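Side-chain contacts in Cg3027-pa (Drosophila melanogaster, PDB 2VHH), which probably hydrolyses N-carbamoyl-beta-alanine and its methyl homologue to the beta-amino acid, ammonia and carbon dioxide in pyrimidine breakdown: residues A77-I82 against P329-D334; K100-I105 against T149-E154; P296-S301 against N305-E310. All coordinates share one frame; numbering follows the deposited sequence.

Interaction 1: residues A77-I82 against P329-D334; sequences AIQNSI and PSLSRD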
loop_
_atom_site.group_PDB
_atom_site.type_symbol
_atom_site.label_atom_id
_atom_site.label_comp_id
_atom_site.label_asym_id
_atom_site.label_seq_id
_atom_site.Cartn_x
_atom_site.Cartn_y
_atom_site.Cartn_z
ATOM N N ALA C 77 41.596 16.994 17.438
ATOM C CA ALA C 77 41.759 16.123 16.297
ATOM C C ALA C 77 43.254 15.931 16.048
ATOM O O ALA C 77 43.994 16.901 15.903
ATOM C CB ALA C 77 41.077 16.714 15.088
ATOM N N ILE C 78 43.699 14.679 16.020
ATOM C CA ILE C 78 45.108 14.367 15.784
ATOM C C ILE C 78 45.343 13.816 14.366
ATOM O O ILE C 78 44.881 12.721 14.022
ATOM C CB ILE C 78 45.662 13.401 16.860
ATOM C CG1 ILE C 78 45.692 14.091 18.225
ATOM C CG2 ILE C 78 47.051 12.939 16.498
ATOM C CD1 ILE C 78 45.828 13.146 19.412
ATOM N N GLN C 79 46.050 14.596 13.549
ATOM C CA GLN C 79 46.565 14.108 12.273
ATOM C C GLN C 79 48.053 13.820 12.405
ATOM O O GLN C 79 48.798 14.638 12.929
ATOM C CB GLN C 79 46.262 15.074 11.099
ATOM C CG GLN C 79 47.056 16.385 11.038
ATOM C CD GLN C 79 46.789 17.194 9.757
ATOM O OE1 GLN C 79 45.645 17.403 9.360
ATOM N NE2 GLN C 79 47.852 17.651 9.118
ATOM N N ASN C 80 48.478 12.649 11.944
ATOM C CA ASN C 80 49.875 12.249 12.046
ATOM C C ASN C 80 50.344 11.363 10.884
ATOM O O ASN C 80 49.526 10.835 10.119
ATOM C CB ASN C 80 50.131 11.551 13.385
ATOM C CG ASN C 80 49.648 10.112 13.394
ATOM O OD1 ASN C 80 48.480 9.839 13.666
ATOM N ND2 ASN C 80 50.555 9.178 13.102
ATOM N N SER C 81 51.658 11.206 10.761
ATOM C CA SER C 81 52.229 10.247 9.823
ATOM C C SER C 81 52.716 8.994 10.545
ATOM O O SER C 81 52.816 8.972 11.772
ATOM C CB SER C 81 53.380 10.882 9.039
ATOM O OG SER C 81 54.344 11.443 9.914
ATOM N N ILE C 82 53.019 7.953 9.775
ATOM C CA ILE C 82 53.855 6.862 10.258
ATOM C C ILE C 82 55.305 7.306 10.416
ATOM O O ILE C 82 55.677 8.404 10.003
ATOM C CB ILE C 82 53.800 5.648 9.312
ATOM C CG1 ILE C 82 54.587 5.935 8.031
ATOM C CG2 ILE C 82 52.358 5.290 8.988
ATOM C CD1 ILE C 82 54.889 4.699 7.210
ATOM N N PRO C 329 40.022 26.982 9.849
ATOM C CA PRO C 329 41.082 26.772 8.846
ATOM C C PRO C 329 41.675 25.377 8.957
ATOM O O PRO C 329 41.761 24.838 10.050
ATOM C CB PRO C 329 42.156 27.794 9.229
ATOM C CG PRO C 329 41.498 28.749 10.144
ATOM C CD PRO C 329 40.395 28.011 10.833
ATOM N N SER C 330 42.095 24.804 7.836
ATOM C CA SER C 330 42.700 23.477 7.827
ATOM C C SER C 330 44.052 23.433 8.507
ATOM O O SER C 330 44.783 24.425 8.492
ATOM C CB SER C 330 42.867 23.008 6.393
ATOM O OG SER C 330 41.672 22.415 5.923
ATOM N N LEU C 331 44.395 22.283 9.088
ATOM C CA LEU C 331 45.772 22.038 9.516
ATOM C C LEU C 331 46.682 21.901 8.291
ATOM O O LEU C 331 46.220 21.969 7.148
ATOM C CB LEU C 331 45.868 20.798 10.393
ATOM C CG LEU C 331 45.389 20.875 11.841
ATOM C CD1 LEU C 331 45.642 19.546 12.510
ATOM C CD2 LEU C 331 46.079 21.974 12.601
ATOM N N SER C 332 47.976 21.720 8.527
ATOM C CA SER C 332 48.958 21.603 7.447
ATOM C C SER C 332 48.685 20.404 6.526
ATOM O O SER C 332 47.973 19.482 6.903
ATOM C CB SER C 332 50.371 21.596 8.049
ATOM O OG SER C 332 51.184 20.591 7.489
ATOM N N ARG C 333 49.217 20.434 5.308
ATOM C CA ARG C 333 49.074 19.279 4.407
ATOM C C ARG C 333 50.202 18.263 4.459
ATOM O O ARG C 333 50.104 17.198 3.834
ATOM C CB ARG C 333 48.776 19.650 2.946
ATOM C CG ARG C 333 48.831 21.101 2.577
ATOM C CD ARG C 333 48.085 21.313 1.248
ATOM N NE ARG C 333 48.912 20.958 0.089
ATOM C CZ ARG C 333 48.676 19.943 -0.740
ATOM N NH1 ARG C 333 47.627 19.155 -0.573
ATOM N NH2 ARG C 333 49.503 19.719 -1.753
ATOM N N ASP C 334 51.270 18.573 5.186
ATOM C CA ASP C 334 52.376 17.625 5.274
ATOM C C ASP C 334 52.997 17.463 6.653
ATOM O O ASP C 334 53.770 16.539 6.868
ATOM C CB ASP C 334 53.445 17.912 4.214
ATOM C CG ASP C 334 53.938 19.339 4.248
ATOM O OD1 ASP C 334 54.771 19.682 3.372
ATOM O OD2 ASP C 334 53.499 20.113 5.136
#
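Gln79 reaches Leu331 and Ser332 through a first torsion (chi1 73°) that seats CG between its own backbone N and carbonyl carbon, followed by an extended chain that carries the amide over to the loop. Leu331 answers with CG beside its backbone N and anti to its carbonyl carbon, which, with an extended second torsion, presents CD1 to the stem of the glutamine. The two side chains then run past each other in opposite directions. The evidence lies in the pairing of the atoms: Leu331 CD1 stands 3.8 Å from Gln79 CG, whereas Leu331 CB, at the root of its chain, lies 3.6 Å from Gln79 OE1 near the far end of the other. The polar grip is made one residue later, where Gln79 NE2 donates to the backbone oxygen of Ser332 at 2.9 Å. That bond is nearly straight (163° at the hydrogen) and lies in the plane of the glutamine amide, although the nitrogen is tilted 33° from the Ser332 carbonyl plane.

In fold terms, Gln79 closes strand 72-79, and its side chain enters the middle layer of the alpha-beta-beta-alpha sandwich of carbon-nitrogen hydrolases, where it also touches Val290 on the facing sheet. The loop 329-334 runs towards strand 337-344, the antiparallel neighbour of strand 72-79. Gln79 OE1 is hydrogen-bonded to Ser318 OG, and the two backbone acceptors of NE2, Ser332 O and Lys335 O, set which end is the nitrogen and should hold the rotation of this buried amide.

The loop has its own brace next to the accepting carbonyl. Ser332 OG takes the backbone N-H of Asp334 at 3.1 Å, forming an ST turn, and is also bonded to Lys335 N.

Interaction 2: residues K100-I105 against T149-E154; sequences KVKTMI and TKMLAE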
loop_
_atom_site.group_PDB
_atom_site.type_symbol
_atom_site.label_atom_id
_atom_site.label_comp_id
_atom_site.label_asym_id
_atom_site.label_seq_id
_atom_site.Cartn_x
_atom_site.Cartn_y
_atom_site.Cartn_z
ATOM N N LYS C 100 54.483 8.575 19.718
ATOM C CA LYS C 100 54.304 9.911 19.167
ATOM C C LYS C 100 52.899 10.454 19.472
ATOM O O LYS C 100 52.752 11.596 19.919
ATOM C CB LYS C 100 54.564 9.908 17.670
ATOM C CG LYS C 100 54.668 11.289 17.069
ATOM C CD LYS C 100 55.026 11.222 15.601
ATOM C CE LYS C 100 53.941 10.555 14.788
ATOM N NZ LYS C 100 54.198 10.785 13.352
ATOM N N VAL C 101 51.878 9.630 19.242
ATOM C CA VAL C 101 50.505 10.023 19.525
ATOM C C VAL C 101 50.293 10.213 21.028
ATOM O O VAL C 101 49.513 11.072 21.431
ATOM C CB VAL C 101 49.471 9.044 18.891
ATOM C CG1 VAL C 101 48.046 9.385 19.295
ATOM C CG2 VAL C 101 49.575 9.087 17.374
ATOM N N LYS C 102 51.001 9.430 21.845
ATOM C CA LYS C 102 50.975 9.580 23.306
ATOM C C LYS C 102 51.256 11.021 23.741
ATOM O O LYS C 102 50.529 11.579 24.574
ATOM C CB LYS C 102 52.002 8.656 23.963
ATOM C CG LYS C 102 51.447 7.408 24.630
ATOM C CD LYS C 102 52.604 6.591 25.215
ATOM C CE LYS C 102 52.188 5.203 25.702
ATOM N NZ LYS C 102 51.736 5.217 27.130
ATOM N N THR C 103 52.313 11.612 23.178
ATOM C CA THR C 103 52.697 12.987 23.514
ATOM C C THR C 103 51.742 14.012 22.901
ATOM O O THR C 103 51.577 15.104 23.440
ATOM C CB THR C 103 54.211 13.350 23.206
ATOM O OG1 THR C 103 54.285 14.613 22.532
ATOM C CG2 THR C 103 54.918 12.308 22.356
ATOM N N MET C 104 51.120 13.657 21.780
ATOM C CA MET C 104 50.109 14.521 21.173
ATOM C C MET C 104 48.831 14.535 22.006
ATOM O O MET C 104 48.207 15.576 22.162
ATOM C CB MET C 104 49.815 14.104 19.736
ATOM C CG MET C 104 50.983 14.272 18.789
ATOM S SD MET C 104 50.461 14.032 17.089
ATOM C CE MET C 104 52.043 13.948 16.240
ATOM N N ILE C 105 48.456 13.378 22.539
ATOM C CA ILE C 105 47.322 13.259 23.443
ATOM C C ILE C 105 47.619 14.021 24.730
ATOM O O ILE C 105 46.737 14.666 25.294
ATOM C CB ILE C 105 47.017 11.772 23.742
ATOM C CG1 ILE C 105 46.446 11.086 22.501
ATOM C CG2 ILE C 105 46.063 11.623 24.915
ATOM C CD1 ILE C 105 46.571 9.599 22.544
ATOM N N THR C 149 43.615 -0.286 22.509
ATOM C CA THR C 149 42.533 0.190 23.358
ATOM C C THR C 149 42.931 0.172 24.839
ATOM O O THR C 149 42.613 1.109 25.559
ATOM C CB THR C 149 41.204 -0.581 23.098
ATOM O OG1 THR C 149 40.751 -0.319 21.763
ATOM C CG2 THR C 149 40.104 -0.149 24.070
ATOM N N LYS C 150 43.634 -0.871 25.279
ATOM C CA LYS C 150 44.074 -0.999 26.672
ATOM C C LYS C 150 44.992 0.149 27.077
ATOM O O LYS C 150 44.860 0.716 28.164
ATOM C CB LYS C 150 44.821 -2.319 26.894
ATOM C CG LYS C 150 44.015 -3.608 26.702
ATOM C CD LYS C 150 43.263 -4.040 27.962
ATOM C CE LYS C 150 41.829 -3.502 27.986
ATOM N NZ LYS C 150 41.078 -4.094 29.130
ATOM N N MET C 151 45.927 0.478 26.193
ATOM C CA MET C 151 46.890 1.546 26.416
ATOM C C MET C 151 46.209 2.896 26.382
ATOM O O MET C 151 46.565 3.805 27.116
ATOM C CB MET C 151 47.971 1.467 25.331
ATOM C CG MET C 151 48.843 2.712 25.119
ATOM S SD MET C 151 48.026 3.955 24.102
ATOM C CE MET C 151 49.379 4.560 23.110
ATOM N N LEU C 152 45.229 3.014 25.499
ATOM C CA LEU C 152 44.529 4.265 25.263
ATOM C C LEU C 152 43.516 4.540 26.360
ATOM O O LEU C 152 43.196 5.690 26.629
ATOM C CB LEU C 152 43.844 4.200 23.909
ATOM C CG LEU C 152 43.930 5.366 22.942
ATOM C CD1 LEU C 152 45.324 5.931 22.799
ATOM C CD2 LEU C 152 43.449 4.843 21.631
ATOM N N ALA C 153 43.031 3.478 26.998
ATOM C CA ALA C 153 42.063 3.600 28.086
ATOM C C ALA C 153 42.708 4.141 29.366
ATOM O O ALA C 153 42.073 4.865 30.125
ATOM C CB ALA C 153 41.370 2.273 28.338
ATOM N N GLU C 154 43.972 3.798 29.595
ATOM C CA GLU C 154 44.729 4.350 30.707
ATOM C C GLU C 154 44.878 5.849 30.556
ATOM O O GLU C 154 44.842 6.585 31.546
ATOM C CB GLU C 154 46.113 3.732 30.770
ATOM C CG GLU C 154 46.150 2.348 31.357
ATOM C CD GLU C 154 47.566 1.818 31.419
ATOM O OE1 GLU C 154 48.256 2.077 32.431
ATOM O OE2 GLU C 154 47.990 1.153 30.450
#
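Met151 and Lys102 bury more surface here than any other residues of the two helices, and they meet through carbon alone. Met151 sends CG anti to its backbone N (chi1 163°), and bends further along its chain bring the terminal methyl over to the lysine. Met151 CE lies 3.8 Å from Lys102 CG, and the same methyl is 3.9 Å from Lys102 CE. The methyl thus rests against the aliphatic part of the lysine, whose amino group stays clear of it. Glu154 carries the opposite charge, but its OE2 is 6.4 Å from Lys102 NZ, so no ion pair ties the helices there.

Leu152 contributes the next largest area. Its CD1 touches Ile105 CD1 at 3.9 Å, the two side chains crossing at about a right angle. Both residues are buried and also face the sheet: Ile105 packs on Ile78 of strand 72-79, while Leu152 packs on Ile163 and Ile185 of strands 162-171 and 177-185. Helices 90-110 and 147-158 therefore lie next to each other on the same face of the sheet that holds these strands, as in the outer helical layer of the alpha-beta-beta-alpha sandwich of the carbon-nitrogen hydrolase superfamily.

Interaction 3: residues P296-S301 against N305-E310; sequences PNEYTS and NKAHKE
Tyr299 faces His308 across an antiparallel hydrogen-bonded pair, Tyr299 N donating to His308 O and His308 N to Tyr299 O, each at 3.1 Å. Both CB atoms leave on the same face of this pair. From CB, a chi1 of 66° turns the Tyr299 ring in over its own backbone and toward the partner strand. The His308 carbonyl oxygen consequently sits over one ring face, displaced toward the rim, with Tyr299 CD2 3.2 Å from His308 O. Further out, CE2 has Lys309 O near the ring plane at 3.8 Å. Over the same face as the carbonyl, but at the opposite ring edge, CE1 approaches His308 NE2 at 3.6 Å; the two rings meet obliquely, planes at 60° and centroids 4.7 Å apart. At the tip, Tyr299 OH is 3.0 Å from Glu310 O.

His308 ND1 donates to Lys306 O almost straight (173°), the acceptor lying in the ring plane. On the other face, Glu298 lays its chain along Ala307, CB of Ala307 being 3.4 Å from Glu298 OE1. The extended Lys309 chain runs along Pro296-Glu298, its NZ making a weak hydrogen bond to Pro296 O. The chemistry thus divides: aromatic and backbone contacts hold the hairpin together, while Glu298 and Lys306 are engaged in reciprocal salt bridges with Lys306 and Glu298 of a neighbouring subunit of the octamer.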
loop_
_atom_site.group_PDB
_atom_site.type_symbol
_atom_site.label_atom_id
_atom_site.label_comp_id
_atom_site.label_asym_id
_atom_site.label_seq_id
_atom_site.Cartn_x
_atom_site.Cartn_y
_atom_site.Cartn_z
ATOM N N PRO C 296 57.581 -2.373 0.839
ATOM C CA PRO C 296 58.632 -3.319 0.417
ATOM C C PRO C 296 58.573 -3.729 -1.056
ATOM O O PRO C 296 59.599 -3.744 -1.728
ATOM C CB PRO C 296 58.394 -4.550 1.310
ATOM C CG PRO C 296 57.065 -4.323 1.973
ATOM C CD PRO C 296 56.875 -2.854 2.042
ATOM N N ASN C 297 57.380 -4.042 -1.548
ATOM C CA ASN C 297 57.225 -4.577 -2.895
ATOM C C ASN C 297 56.440 -3.635 -3.821
ATOM O O ASN C 297 55.688 -2.777 -3.352
ATOM C CB ASN C 297 56.560 -5.959 -2.834
ATOM C CG ASN C 297 57.132 -6.849 -1.724
ATOM O OD1 ASN C 297 58.325 -7.169 -1.710
ATOM N ND2 ASN C 297 56.272 -7.259 -0.792
ATOM N N GLU C 298 56.638 -3.795 -5.132
ATOM C CA GLU C 298 55.873 -3.091 -6.167
ATOM C C GLU C 298 54.376 -3.365 -6.077
ATOM O O GLU C 298 53.963 -4.466 -5.710
ATOM C CB GLU C 298 56.303 -3.575 -7.549
ATOM C CG GLU C 298 57.641 -3.098 -8.058
ATOM C CD GLU C 298 57.910 -3.567 -9.490
ATOM O OE1 GLU C 298 57.094 -4.350 -10.038
ATOM O OE2 GLU C 298 58.942 -3.152 -10.067
ATOM N N TYR C 299 53.572 -2.377 -6.464
ATOM C CA TYR C 299 52.129 -2.556 -6.656
ATOM C C TYR C 299 51.625 -1.653 -7.799
ATOM O O TYR C 299 52.277 -0.661 -8.134
ATOM C CB TYR C 299 51.359 -2.272 -5.350
ATOM C CG TYR C 299 51.428 -0.828 -4.907
ATOM C CD1 TYR C 299 50.537 0.117 -5.421
ATOM C CD2 TYR C 299 52.396 -0.400 -3.994
ATOM C CE1 TYR C 299 50.609 1.449 -5.042
ATOM C CE2 TYR C 299 52.475 0.935 -3.603
ATOM C CZ TYR C 299 51.574 1.850 -4.131
ATOM O OH TYR C 299 51.633 3.170 -3.766
ATOM N N THR C 300 50.480 -1.993 -8.400
ATOM C CA THR C 300 49.831 -1.097 -9.384
ATOM C C THR C 300 48.499 -0.571 -8.864
ATOM O O THR C 300 47.886 -1.182 -7.994
ATOM C CB THR C 300 49.643 -1.720 -10.798
ATOM O OG1 THR C 300 48.718 -2.811 -10.740
ATOM C CG2 THR C 300 50.973 -2.191 -11.382
ATOM N N SER C 301 48.065 0.562 -9.410
ATOM C CA SER C 301 46.889 1.280 -8.901
ATOM C C SER C 301 45.607 1.225 -9.754
ATOM O O SER C 301 44.621 1.905 -9.447
ATOM C CB SER C 301 47.231 2.736 -8.542
ATOM O OG SER C 301 48.439 3.177 -9.124
ATOM N N ASN C 305 49.397 2.842 -15.423
ATOM C CA ASN C 305 50.764 3.177 -15.009
ATOM C C ASN C 305 51.684 2.042 -14.589
ATOM O O ASN C 305 51.238 0.933 -14.295
ATOM C CB ASN C 305 50.720 4.206 -13.883
ATOM C CG ASN C 305 50.403 5.589 -14.377
ATOM O OD1 ASN C 305 50.172 5.807 -15.570
ATOM N ND2 ASN C 305 50.388 6.544 -13.458
ATOM N N LYS C 306 52.975 2.376 -14.557
ATOM C CA LYS C 306 54.072 1.520 -14.114
ATOM C C LYS C 306 53.950 1.192 -12.622
ATOM O O LYS C 306 53.418 2.000 -11.850
ATOM C CB LYS C 306 55.396 2.263 -14.360
ATOM C CG LYS C 306 56.611 1.389 -14.652
ATOM C CD LYS C 306 56.588 0.860 -16.087
ATOM C CE LYS C 306 57.613 -0.254 -16.285
ATOM N NZ LYS C 306 57.295 -1.042 -17.505
ATOM N N ALA C 307 54.449 0.020 -12.219
ATOM C CA ALA C 307 54.443 -0.385 -10.813
ATOM C C ALA C 307 55.374 0.504 -9.985
ATOM O O ALA C 307 56.389 0.983 -10.490
ATOM C CB ALA C 307 54.828 -1.840 -10.680
ATOM N N HIS C 308 55.014 0.731 -8.722
ATOM C CA HIS C 308 55.763 1.623 -7.831
ATOM C C HIS C 308 55.586 1.249 -6.350
ATOM O O HIS C 308 54.731 0.437 -6.003
ATOM C CB HIS C 308 55.398 3.103 -8.089
ATOM C CG HIS C 308 53.946 3.420 -7.891
ATOM N ND1 HIS C 308 53.006 3.261 -8.886
ATOM C CD2 HIS C 308 53.272 3.881 -6.811
ATOM C CE1 HIS C 308 51.817 3.607 -8.427
ATOM N NE2 HIS C 308 51.951 3.987 -7.170
ATOM N N LYS C 309 56.407 1.851 -5.492
ATOM C CA LYS C 309 56.454 1.507 -4.068
ATOM C C LYS C 309 55.961 2.629 -3.149
ATOM O O LYS C 309 55.592 2.371 -2.006
ATOM C CB LYS C 309 57.878 1.090 -3.665
ATOM C CG LYS C 309 58.401 -0.120 -4.414
ATOM C CD LYS C 309 59.751 -0.588 -3.897
ATOM C CE LYS C 309 60.209 -1.820 -4.673
ATOM N NZ LYS C 309 61.499 -2.358 -4.188
ATOM N N GLU C 310 55.963 3.864 -3.658
ATOM C CA GLU C 310 55.530 5.056 -2.918
ATOM C C GLU C 310 54.019 5.307 -2.970
ATOM O O GLU C 310 53.457 5.570 -4.034
ATOM C CB GLU C 310 56.236 6.298 -3.456
ATOM C CG GLU C 310 57.547 6.662 -2.777
ATOM C CD GLU C 310 58.096 8.005 -3.272
ATOM O OE1 GLU C 310 57.672 8.467 -4.363
ATOM O OE2 GLU C 310 58.953 8.607 -2.579
#

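Interaction 1 closes a long loop of chain that contains the other two, interaction 2 coming first and interaction 3 following it. Interactions 1 and 2 have centres about 17 Å apart and touch directly: strand 72-79 leads into helix 90-110, Ile78 CG2 packs 3.6 Å from Met104 SD, and Lys100 NZ probably bonds to Ser81 O. Ile78 turns to the helix and Gln79 to the second sheet, so the contacts lie on the two sides of strand 72-79. Interaction 3 stands apart, its centre about 25 Å from that of interaction 1 and 33 Å from that of interaction 2, at the far end of strand 283-295, where the sandwich core gives way to a subunit interface.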